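Local coordinates for endoribonuclease (Porcine reproductive and respiratory syndrome virus, PDB 5DA1), which probably acts as a uridylate-specific RNA endonuclease of the arterivirus replicase and antagonises the beta interferon response, both functions depending on dimerization, at residues T88-R92 against G93-V97. Sequence-based numbering, arbitrary orientation.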
loop_
_atom_site.group_PDB
_atom_site.type_symbol
_atom_site.label_atom_id
_atom_site.label_comp_id
_atom_site.label_asym_id
_atom_site.label_seq_id
_atom_site.Cartn_x
_atom_site.Cartn_y
_atom_site.Cartn_z
ATOM N N THR A 88 -17.849 -16.197 21.560
ATOM C CA THR A 88 -17.698 -16.680 22.940
ATOM C C THR A 88 -16.371 -17.397 23.145
ATOM O O THR A 88 -16.052 -18.337 22.420
ATOM C CB THR A 88 -18.892 -17.582 23.395
ATOM O OG1 THR A 88 -20.137 -17.108 22.837
ATOM C CG2 THR A 88 -19.004 -17.601 24.915
ATOM N N LYS A 89 -15.594 -16.934 24.113
ATOM C CA LYS A 89 -14.336 -17.584 24.422
ATOM C C LYS A 89 -14.456 -18.679 25.506
ATOM O O LYS A 89 -14.710 -18.372 26.670
ATOM C CB LYS A 89 -13.264 -16.558 24.841
ATOM C CG LYS A 89 -11.783 -17.043 24.640
ATOM C CD LYS A 89 -10.786 -16.404 25.630
ATOM C CE LYS A 89 -9.369 -16.265 24.998
ATOM N NZ LYS A 89 -8.211 -16.681 25.877
ATOM N N PHE A 90 -14.239 -19.938 25.114
ATOM C CA PHE A 90 -14.093 -21.058 26.051
ATOM C C PHE A 90 -12.642 -21.407 26.342
ATOM O O PHE A 90 -11.845 -21.605 25.434
ATOM C CB PHE A 90 -14.788 -22.301 25.492
ATOM C CG PHE A 90 -16.264 -22.170 25.427
ATOM C CD1 PHE A 90 -17.048 -22.448 26.549
ATOM C CD2 PHE A 90 -16.878 -21.726 24.267
ATOM C CE1 PHE A 90 -18.421 -22.314 26.512
ATOM C CE2 PHE A 90 -18.265 -21.591 24.211
ATOM C CZ PHE A 90 -19.038 -21.894 25.341
ATOM N N VAL A 91 -12.299 -21.508 27.610
ATOM C CA VAL A 91 -10.964 -21.950 27.987
ATOM C C VAL A 91 -11.053 -23.084 29.010
ATOM O O VAL A 91 -11.683 -22.940 30.073
ATOM C CB VAL A 91 -10.118 -20.772 28.487
ATOM C CG1 VAL A 91 -8.976 -21.228 29.421
ATOM C CG2 VAL A 91 -9.592 -20.005 27.283
ATOM N N ARG A 92 -10.420 -24.211 28.674
ATOM C CA ARG A 92 -10.600 -25.475 29.413
ATOM C C ARG A 92 -12.097 -25.717 29.662
ATOM O O ARG A 92 -12.541 -25.856 30.805
ATOM C CB ARG A 92 -9.799 -25.510 30.731
ATOM C CG ARG A 92 -8.279 -25.334 30.579
ATOM C CD ARG A 92 -7.598 -25.169 31.956
ATOM N NE ARG A 92 -6.707 -23.995 32.048
ATOM C CZ ARG A 92 -5.385 -24.041 32.268
ATOM N NH1 ARG A 92 -4.760 -25.213 32.431
ATOM N NH2 ARG A 92 -4.678 -22.910 32.332
ATOM N N GLY A 93 -12.864 -25.718 28.573
ATOM C CA GLY A 93 -14.278 -26.055 28.605
ATOM C C GLY A 93 -15.168 -24.993 29.212
ATOM O O GLY A 93 -16.393 -25.121 29.157
ATOM N N GLU A 94 -14.576 -23.943 29.784
ATOM C CA GLU A 94 -15.384 -22.945 30.494
ATOM C C GLU A 94 -15.319 -21.503 29.958
ATOM O O GLU A 94 -14.266 -20.864 29.982
ATOM C CB GLU A 94 -15.121 -22.997 32.012
ATOM C CG GLU A 94 -16.291 -22.447 32.865
ATOM C CD GLU A 94 -17.673 -23.041 32.473
ATOM O OE1 GLU A 94 -17.955 -24.222 32.840
ATOM O OE2 GLU A 94 -18.469 -22.314 31.809
ATOM N N ALA A 95 -16.470 -21.003 29.505
ATOM C CA ALA A 95 -16.646 -19.611 29.039
ATOM C C ALA A 95 -15.899 -18.533 29.841
ATOM O O ALA A 95 -15.810 -18.615 31.066
ATOM C CB ALA A 95 -18.134 -19.266 28.967
ATOM N N GLN A 96 -15.386 -17.525 29.122
ATOM C CA GLN A 96 -14.574 -16.417 29.666
ATOM C C GLN A 96 -15.136 -15.053 29.312
ATOM O O GLN A 96 -15.744 -14.858 28.263
ATOM C CB GLN A 96 -13.156 -16.463 29.116
ATOM C CG GLN A 96 -12.413 -17.743 29.367
ATOM C CD GLN A 96 -12.210 -18.009 30.831
ATOM O OE1 GLN A 96 -11.526 -17.252 31.532
ATOM N NE2 GLN A 96 -12.798 -19.102 31.307
ATOM N N VAL A 97 -14.891 -14.094 30.183
ATOM C CA VAL A 97 -15.362 -12.745 29.955
ATOM C C VAL A 97 -14.449 -12.055 28.932
ATOM O O VAL A 97 -13.231 -12.006 29.103
ATOM C CB VAL A 97 -15.437 -11.948 31.288
ATOM C CG1 VAL A 97 -14.295 -12.366 32.252
ATOM C CG2 VAL A 97 -15.473 -10.416 31.024
#
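Phe90 lays one side of its ring, the CD1-CE1 bond, obliquely along the backbone and methyl group of Ala95, with CE1 3.9 Å from Ala95 CB. With CG anti to the carbonyl carbon (chi1 -68°), the ring lies beside the Gly93-Ala95 backbone, and CD1 also comes near the Gly93 carbonyl. Phe90 and Ala95 form an antiparallel non-hydrogen-bonded pair of a beta hairpin with a two-residue loop, a type I' turn from Val91 to Glu94 in which Arg92 and Gly93 both have positive phi. Two backbone bonds close the turn: Val91 N donates to Glu94 O and Glu94 N to Val91 O, each 3.1 Å long.

On the other side of the strands, Gln96 folds back over the hairpin. Its CG meets Val91 CB at 3.9 Å, the two side chains crossing at about a right angle. A bend at chi2 (-63°) returns the amide to its own strand, where Gln96 NE2 donates to Glu94 O at 2.6 Å; lying in the amide plane, this bond should steady the amide. Glu94 O also accepts from Val91 N, on the opposite face of its carbonyl plane.

The hairpin lies in the N-terminal domain, away from the predicted active site. Arg49 makes a cation-pi contact with Phe90, Asp48 accepts from Arg92 N, and here strand 83-91 lies between strands 49-53 and 94-96, antiparallel to both; it also pairs with strand 62-65.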